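Local coordinates for protein cysteine desulfurase (Stenotrophomonas maltophilia, PDB 6WCI) that probably removes sulfur from L-cysteine with the help of pyridoxal 5'-phosphate, leaving L-alanine and passing the sulfur to a carrier, at residues B[116-129]-B[260-272]. Sequence-based numbering, arbitrary orientation.
Sequences FAINLVAYSWALPR and REHLDAMPPFLGG
Phe269 lays its ring partly over one face of Tyr123 in an offset stack, centroids 4.7 Å apart and planes 28° from parallel, while Tyr123 CB makes a CH-pi contact over the face of Phe269. The Phe269 ring enters across helix 114-126, between Leu120 and Tyr123, and its CB meets Leu120 CD1 at 3.5 Å. Beyond it, Leu270 CD2 comes to the edge of the Phe116 ring, in its plane. Ser124 OG donates to Pro267 O at 2.9 Å, tilted 32° from the carbonyl plane, and so ties the helix to the extended chain that follows helix 260-265. In this class-V aminotransferase family member, with the fold-type I architecture of PLP enzymes, helix 114-126 packs on strands 239-243 and 254-258 of the seven-stranded sheet, and residues 268-271 lie at the dimer interface: Tyr123 OH bonds to Phe269 O of the second subunit, and Asn119, its ND2 bonded to Thr115 O, gives OD1 to Gly271 N of that subunit. Where the backbones come nearest, Met266, bent at chi3, tucks CE against Ser124 CB at 3.6 Å, and its CG lies at the edge of the Trp125 indole. Trp125 CZ3 approaches His262 ND1 to 3.2 Å, the rings inclined at 62°; NE2 of that histidine bonds to Asp238.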
ATOM      1  N   PHE B 116      -8.601   1.733  -1.126  1.00 33.30           N
ATOM      2  CA  PHE B 116      -8.518   1.121   0.195  1.00 28.53           C
ATOM      3  C   PHE B 116      -9.349   1.892   1.211  1.00 29.54           C
ATOM      4  O   PHE B 116     -10.052   1.289   2.036  1.00 28.84           O
ATOM      5  CB  PHE B 116      -7.062   1.032   0.661  1.00 23.50           C
ATOM      6  CG  PHE B 116      -6.882   0.223   1.924  1.00 25.01           C
ATOM      7  CD1 PHE B 116      -7.270   0.725   3.153  1.00 32.36           C
ATOM      8  CD2 PHE B 116      -6.336  -1.047   1.875  1.00 30.88           C
ATOM      9  CE1 PHE B 116      -7.131  -0.024   4.307  1.00 32.32           C
ATOM     10  CE2 PHE B 116      -6.180  -1.798   3.029  1.00 33.35           C
ATOM     11  CZ  PHE B 116      -6.580  -1.289   4.245  1.00 32.04           C
ATOM     12  N   ALA B 117      -9.249   3.222   1.196  1.00 26.86           N
ATOM     13  CA  ALA B 117     -10.035   4.052   2.109  1.00 29.53           C
ATOM     14  C   ALA B 117     -11.522   3.699   2.073  1.00 33.01           C
ATOM     15  O   ALA B 117     -12.163   3.560   3.120  1.00 28.08           O
ATOM     16  CB  ALA B 117      -9.836   5.531   1.764  1.00 32.96           C
ATOM     17  N   ILE B 118     -12.100   3.569   0.872  1.00 33.84           N
ATOM     18  CA  ILE B 118     -13.533   3.292   0.785  1.00 33.34           C
ATOM     19  C   ILE B 118     -13.831   1.868   1.247  1.00 32.00           C
ATOM     20  O   ILE B 118     -14.811   1.625   1.957  1.00 30.73           O
ATOM     21  CB  ILE B 118     -14.057   3.563  -0.641  1.00 29.65           C
ATOM     22  CG1 ILE B 118     -13.988   5.060  -0.962  1.00 24.36           C
ATOM     23  CG2 ILE B 118     -15.502   3.083  -0.797  1.00 33.28           C
ATOM     24  CD1 ILE B 118     -14.480   5.425  -2.379  1.00 28.35           C
ATOM     25  N   ASN B 119     -12.975   0.912   0.887  1.00 36.04           N
ATOM     26  CA  ASN B 119     -13.190  -0.474   1.301  1.00 27.98           C
ATOM     27  C   ASN B 119     -13.144  -0.621   2.818  1.00 30.00           C
ATOM     28  O   ASN B 119     -13.839  -1.474   3.390  1.00 32.34           O
ATOM     29  CB  ASN B 119     -12.145  -1.379   0.640  1.00 28.40           C
ATOM     30  CG  ASN B 119     -12.533  -1.794  -0.761  1.00 33.81           C
ATOM     31  OD1 ASN B 119     -13.238  -2.791  -0.954  1.00 31.60           O
ATOM     32  ND2 ASN B 119     -12.054  -1.047  -1.757  1.00 28.93           N
ATOM     33  N   LEU B 120     -12.307   0.175   3.490  1.00 34.41           N
ATOM     34  CA  LEU B 120     -12.304   0.165   4.950  1.00 34.18           C
ATOM     35  C   LEU B 120     -13.670   0.564   5.497  1.00 32.88           C
ATOM     36  O   LEU B 120     -14.177  -0.054   6.440  1.00 30.90           O
ATOM     37  CB  LEU B 120     -11.213   1.095   5.480  1.00 25.76           C
ATOM     38  CG  LEU B 120     -11.151   1.400   6.980  1.00 29.64           C
ATOM     39  CD1 LEU B 120     -11.239   0.136   7.818  1.00 30.60           C
ATOM     40  CD2 LEU B 120      -9.859   2.143   7.324  1.00 32.81           C
ATOM     41  N   VAL B 121     -14.278   1.606   4.922  1.00 32.64           N
ATOM     42  CA  VAL B 121     -15.653   1.951   5.278  1.00 35.25           C
ATOM     43  C   VAL B 121     -16.580   0.771   5.007  1.00 34.87           C
ATOM     44  O   VAL B 121     -17.413   0.410   5.844  1.00 36.94           O
ATOM     45  CB  VAL B 121     -16.111   3.213   4.521  1.00 32.39           C
ATOM     46  CG1 VAL B 121     -17.511   3.621   4.980  1.00 31.60           C
ATOM     47  CG2 VAL B 121     -15.111   4.355   4.716  1.00 34.25           C
ATOM     48  N   ALA B 122     -16.459   0.162   3.821  1.00 32.33           N
ATOM     49  CA  ALA B 122     -17.365  -0.923   3.450  1.00 28.61           C
ATOM     50  C   ALA B 122     -17.265  -2.089   4.420  1.00 29.42           C
ATOM     51  O   ALA B 122     -18.283  -2.635   4.855  1.00 39.49           O
ATOM     52  CB  ALA B 122     -17.063  -1.396   2.028  1.00 27.01           C
ATOM     53  N   TYR B 123     -16.042  -2.482   4.779  1.00 29.98           N
ATOM     54  CA  TYR B 123     -15.855  -3.672   5.604  1.00 24.81           C
ATOM     55  C   TYR B 123     -16.088  -3.407   7.086  1.00 31.11           C
ATOM     56  O   TYR B 123     -16.624  -4.273   7.789  1.00 35.83           O
ATOM     57  CB  TYR B 123     -14.453  -4.238   5.399  1.00 25.14           C
ATOM     58  CG  TYR B 123     -14.323  -5.210   4.238  1.00 30.80           C
ATOM     59  CD1 TYR B 123     -14.102  -4.756   2.939  1.00 31.43           C
ATOM     60  CD2 TYR B 123     -14.392  -6.586   4.449  1.00 28.71           C
ATOM     61  CE1 TYR B 123     -13.968  -5.644   1.881  1.00 32.17           C
ATOM     62  CE2 TYR B 123     -14.262  -7.481   3.396  1.00 27.34           C
ATOM     63  CZ  TYR B 123     -14.044  -7.008   2.115  1.00 31.66           C
ATOM     64  OH  TYR B 123     -13.910  -7.906   1.071  1.00 32.59           O
ATOM     65  N   SER B 124     -15.678  -2.245   7.596  1.00 32.12           N
ATOM     66  CA  SER B 124     -15.742  -2.032   9.040  1.00 33.52           C
ATOM     67  C   SER B 124     -16.907  -1.157   9.497  1.00 35.78           C
ATOM     68  O   SER B 124     -17.271  -1.212  10.679  1.00 32.74           O
ATOM     69  CB  SER B 124     -14.424  -1.439   9.558  1.00 35.24           C
ATOM     70  OG  SER B 124     -13.411  -2.433   9.576  1.00 36.96           O
ATOM     71  N   TRP B 125     -17.513  -0.367   8.608  1.00 29.89           N
ATOM     72  CA  TRP B 125     -18.742   0.337   8.956  1.00 35.05           C
ATOM     73  C   TRP B 125     -19.981  -0.408   8.465  1.00 32.25           C
ATOM     74  O   TRP B 125     -20.834  -0.795   9.271  1.00 35.69           O
ATOM     75  CB  TRP B 125     -18.758   1.769   8.400  1.00 38.18           C
ATOM     76  CG  TRP B 125     -20.076   2.423   8.679  1.00 40.07           C
ATOM     77  CD1 TRP B 125     -21.182   2.440   7.869  1.00 40.68           C
ATOM     78  CD2 TRP B 125     -20.446   3.111   9.874  1.00 38.71           C
ATOM     79  NE1 TRP B 125     -22.213   3.102   8.489  1.00 41.13           N
ATOM     80  CE2 TRP B 125     -21.785   3.532   9.717  1.00 37.31           C
ATOM     81  CE3 TRP B 125     -19.771   3.424  11.058  1.00 46.03           C
ATOM     82  CZ2 TRP B 125     -22.460   4.248  10.698  1.00 43.02           C
ATOM     83  CZ3 TRP B 125     -20.447   4.133  12.036  1.00 52.96           C
ATOM     84  CH2 TRP B 125     -21.778   4.538  11.850  1.00 49.79           C
ATOM     85  N   ALA B 126     -20.086  -0.629   7.150  1.00 30.70           N
ATOM     86  CA  ALA B 126     -21.329  -1.123   6.559  1.00 31.95           C
ATOM     87  C   ALA B 126     -21.512  -2.620   6.793  1.00 38.83           C
ATOM     88  O   ALA B 126     -22.594  -3.059   7.188  1.00 40.02           O
ATOM     89  CB  ALA B 126     -21.365  -0.809   5.058  1.00 29.15           C
ATOM     90  N   LEU B 127     -20.471  -3.419   6.553  1.00 37.57           N
ATOM     91  CA  LEU B 127     -20.616  -4.867   6.684  1.00 41.03           C
ATOM     92  C   LEU B 127     -21.158  -5.297   8.041  1.00 36.47           C
ATOM     93  O   LEU B 127     -22.104  -6.100   8.069  1.00 35.99           O
ATOM     94  CB  LEU B 127     -19.279  -5.547   6.364  1.00 51.06           C
ATOM     95  CG  LEU B 127     -19.338  -6.836   5.549  1.00 55.85           C
ATOM     96  CD1 LEU B 127     -20.325  -6.698   4.404  1.00 54.58           C
ATOM     97  CD2 LEU B 127     -17.945  -7.161   5.014  1.00 55.16           C
ATOM     98  N   PRO B 128     -20.666  -4.795   9.181  1.00 32.48           N
ATOM     99  CA  PRO B 128     -21.262  -5.205  10.460  1.00 33.69           C
ATOM    100  C   PRO B 128     -22.605  -4.560  10.770  1.00 40.27           C
ATOM    101  O   PRO B 128     -23.246  -4.979  11.744  1.00 44.01           O
ATOM    102  CB  PRO B 128     -20.202  -4.778  11.499  1.00 32.82           C
ATOM    103  CG  PRO B 128     -18.929  -4.523  10.698  1.00 32.77           C
ATOM    104  CD  PRO B 128     -19.447  -3.994   9.402  1.00 32.76           C
ATOM    105  N   ARG B 129     -23.066  -3.583   9.984  1.00 38.32           N
ATOM    106  CA  ARG B 129     -24.268  -2.827  10.339  1.00 37.35           C
ATOM    107  C   ARG B 129     -25.459  -3.056   9.422  1.00 39.80           C
ATOM    108  O   ARG B 129     -26.599  -3.103   9.905  1.00 37.29           O
ATOM    109  CB  ARG B 129     -23.950  -1.326  10.384  1.00 43.62           C
ATOM    110  CG  ARG B 129     -23.059  -0.941  11.560  1.00 51.00           C
ATOM    111  CD  ARG B 129     -22.542   0.489  11.446  1.00 57.07           C
ATOM    112  NE  ARG B 129     -21.554   0.797  12.480  1.00 59.46           N
ATOM    113  CZ  ARG B 129     -21.822   1.504  13.573  1.00 66.89           C
ATOM    114  NH1 ARG B 129     -23.044   1.988  13.773  1.00 63.66           N
ATOM    115  NH2 ARG B 129     -20.867   1.737  14.463  1.00 72.13           N
ATOM    116  N   ARG B 260     -14.728  11.143  14.541  1.00 42.16           N
ATOM    117  CA  ARG B 260     -14.099  10.358  15.601  1.00 42.49           C
ATOM    118  C   ARG B 260     -15.039   9.283  16.136  1.00 44.56           C
ATOM    119  O   ARG B 260     -14.600   8.170  16.459  1.00 39.12           O
ATOM    120  CB  ARG B 260     -13.654  11.275  16.744  1.00 45.52           C
ATOM    121  CG  ARG B 260     -12.906  10.542  17.864  1.00 46.32           C
ATOM    122  CD  ARG B 260     -11.526  10.194  17.373  1.00 51.31           C
ATOM    123  NE  ARG B 260     -10.815   9.231  18.203  1.00 54.88           N
ATOM    124  CZ  ARG B 260      -9.614   8.763  17.891  1.00 50.19           C
ATOM    125  NH1 ARG B 260      -9.018   9.187  16.778  1.00 44.71           N
ATOM    126  NH2 ARG B 260      -9.014   7.880  18.676  1.00 47.50           N
ATOM    127  N   GLU B 261     -16.336   9.600  16.245  1.00 38.42           N
ATOM    128  CA  GLU B 261     -17.298   8.635  16.778  1.00 43.98           C
ATOM    129  C   GLU B 261     -17.348   7.362  15.940  1.00 43.91           C
ATOM    130  O   GLU B 261     -17.565   6.274  16.480  1.00 44.78           O
ATOM    131  CB  GLU B 261     -18.695   9.262  16.861  1.00 45.98           C
ATOM    132  CG  GLU B 261     -19.285   9.613  15.506  1.00 50.41           C
ATOM    133  CD  GLU B 261     -20.732  10.061  15.571  1.00 59.27           C
ATOM    134  OE1 GLU B 261     -21.470   9.591  16.461  1.00 64.45           O
ATOM    135  OE2 GLU B 261     -21.128  10.885  14.719  1.00 61.85           O
ATOM    136  N   HIS B 262     -17.150   7.474  14.623  1.00 43.17           N
ATOM    137  CA  HIS B 262     -17.152   6.285  13.779  1.00 36.76           C
ATOM    138  C   HIS B 262     -15.870   5.489  13.955  1.00 36.80           C
ATOM    139  O   HIS B 262     -15.907   4.256  14.052  1.00 36.97           O
ATOM    140  CB  HIS B 262     -17.343   6.677  12.314  1.00 35.85           C
ATOM    141  CG  HIS B 262     -18.643   7.371  12.048  1.00 43.06           C
ATOM    142  ND1 HIS B 262     -19.769   7.151  12.808  1.00 45.87           N
ATOM    143  CD2 HIS B 262     -18.991   8.292  11.117  1.00 38.09           C
ATOM    144  CE1 HIS B 262     -20.759   7.902  12.354  1.00 41.12           C
ATOM    145  NE2 HIS B 262     -20.312   8.602  11.328  1.00 40.63           N
ATOM    146  N   LEU B 263     -14.724   6.167  13.989  1.00 31.56           N
ATOM    147  CA  LEU B 263     -13.470   5.436  14.123  1.00 33.50           C
ATOM    148  C   LEU B 263     -13.434   4.650  15.429  1.00 32.74           C
ATOM    149  O   LEU B 263     -12.879   3.546  15.484  1.00 33.46           O
ATOM    150  CB  LEU B 263     -12.283   6.393  14.040  1.00 32.00           C
ATOM    151  CG  LEU B 263     -11.986   7.059  12.694  1.00 38.93           C
ATOM    152  CD1 LEU B 263     -10.996   8.190  12.897  1.00 42.31           C
ATOM    153  CD2 LEU B 263     -11.444   6.044  11.695  1.00 34.02           C
ATOM    154  N   ASP B 264     -14.028   5.194  16.489  1.00 36.81           N
ATOM    155  CA  ASP B 264     -14.014   4.468  17.757  1.00 38.23           C
ATOM    156  C   ASP B 264     -14.956   3.267  17.722  1.00 38.60           C
ATOM    157  O   ASP B 264     -14.615   2.196  18.236  1.00 37.21           O
ATOM    158  CB  ASP B 264     -14.365   5.407  18.912  1.00 42.25           C
ATOM    159  CG  ASP B 264     -13.279   6.442  19.180  1.00 45.79           C
ATOM    160  OD1 ASP B 264     -12.130   6.239  18.732  1.00 45.31           O
ATOM    161  OD2 ASP B 264     -13.573   7.452  19.849  1.00 48.39           O
ATOM    162  N   ALA B 265     -16.136   3.415  17.109  1.00 36.26           N
ATOM    163  CA  ALA B 265     -17.118   2.337  17.107  1.00 37.93           C
ATOM    164  C   ALA B 265     -16.786   1.230  16.108  1.00 39.22           C
ATOM    165  O   ALA B 265     -17.193   0.084  16.317  1.00 41.79           O
ATOM    166  CB  ALA B 265     -18.512   2.898  16.811  1.00 42.18           C
ATOM    167  N   MET B 266     -16.073   1.546  15.026  1.00 34.13           N
ATOM    168  CA  MET B 266     -15.815   0.566  13.977  1.00 34.46           C
ATOM    169  C   MET B 266     -14.835  -0.503  14.459  1.00 40.03           C
ATOM    170  O   MET B 266     -13.817  -0.179  15.081  1.00 39.29           O
ATOM    171  CB  MET B 266     -15.229   1.245  12.742  1.00 28.77           C
ATOM    172  CG  MET B 266     -16.249   2.010  11.883  1.00 32.20           C
ATOM    173  SD  MET B 266     -15.455   3.183  10.751  1.00 41.64           S
ATOM    174  CE  MET B 266     -14.380   2.139   9.788  1.00 41.05           C
ATOM    175  N   PRO B 267     -15.077  -1.772  14.138  1.00 34.94           N
ATOM    176  CA  PRO B 267     -14.104  -2.824  14.469  1.00 31.99           C
ATOM    177  C   PRO B 267     -12.892  -2.741  13.560  1.00 35.81           C
ATOM    178  O   PRO B 267     -12.966  -2.177  12.458  1.00 34.83           O
ATOM    179  CB  PRO B 267     -14.892  -4.117  14.222  1.00 38.91           C
ATOM    180  CG  PRO B 267     -15.870  -3.726  13.152  1.00 41.06           C
ATOM    181  CD  PRO B 267     -16.283  -2.323  13.497  1.00 36.90           C
ATOM    182  N   PRO B 268     -11.749  -3.270  13.989  1.00 30.87           N
ATOM    183  CA  PRO B 268     -10.571  -3.249  13.119  1.00 32.78           C
ATOM    184  C   PRO B 268     -10.839  -3.998  11.827  1.00 32.30           C
ATOM    185  O   PRO B 268     -11.703  -4.877  11.755  1.00 34.23           O
ATOM    186  CB  PRO B 268      -9.484  -3.936  13.955  1.00 31.74           C
ATOM    187  CG  PRO B 268     -10.168  -4.555  15.124  1.00 32.11           C
ATOM    188  CD  PRO B 268     -11.464  -3.832  15.321  1.00 36.64           C
ATOM    189  N   PHE B 269     -10.106  -3.604  10.786  1.00 25.28           N
ATOM    190  CA  PHE B 269     -10.220  -4.232   9.477  1.00 32.45           C
ATOM    191  C   PHE B 269      -9.039  -5.176   9.272  1.00 26.27           C
ATOM    192  O   PHE B 269      -9.161  -6.382   9.496  1.00 29.91           O
ATOM    193  CB  PHE B 269     -10.283  -3.163   8.371  1.00 28.93           C
ATOM    194  CG  PHE B 269     -10.476  -3.726   6.995  1.00 31.27           C
ATOM    195  CD1 PHE B 269     -11.141  -4.927   6.816  1.00 33.45           C
ATOM    196  CD2 PHE B 269      -9.973  -3.072   5.888  1.00 33.71           C
ATOM    197  CE1 PHE B 269     -11.306  -5.458   5.555  1.00 32.05           C
ATOM    198  CE2 PHE B 269     -10.136  -3.597   4.621  1.00 32.65           C
ATOM    199  CZ  PHE B 269     -10.807  -4.791   4.455  1.00 29.19           C
ATOM    200  N   LEU B 270      -7.893  -4.660   8.851  1.00 32.37           N
ATOM    201  CA  LEU B 270      -6.707  -5.505   8.776  1.00 30.47           C
ATOM    202  C   LEU B 270      -6.116  -5.685  10.169  1.00 30.33           C
ATOM    203  O   LEU B 270      -6.053  -4.740  10.962  1.00 26.54           O
ATOM    204  CB  LEU B 270      -5.665  -4.919   7.826  1.00 33.02           C
ATOM    205  CG  LEU B 270      -5.741  -5.320   6.337  1.00 32.77           C
ATOM    206  CD1 LEU B 270      -7.125  -5.175   5.784  1.00 29.54           C
ATOM    207  CD2 LEU B 270      -4.746  -4.544   5.476  1.00 29.86           C
ATOM    208  N   GLY B 271      -5.692  -6.910  10.461  1.00 30.76           N
ATOM    209  CA  GLY B 271      -5.046  -7.239  11.720  1.00 33.85           C
ATOM    210  C   GLY B 271      -3.559  -7.478  11.534  1.00 30.24           C
ATOM    211  O   GLY B 271      -3.119  -7.967  10.490  1.00 31.04           O
ATOM    212  N   GLY B 272      -2.784  -7.134  12.554  1.00 30.30           N
ATOM    213  CA  GLY B 272      -1.351  -7.333  12.499  1.00 29.39           C
ATOM    214  C   GLY B 272      -0.670  -6.433  13.514  1.00 34.25           C
ATOM    215  O   GLY B 272      -1.312  -5.903  14.423  1.00 29.71           O
TER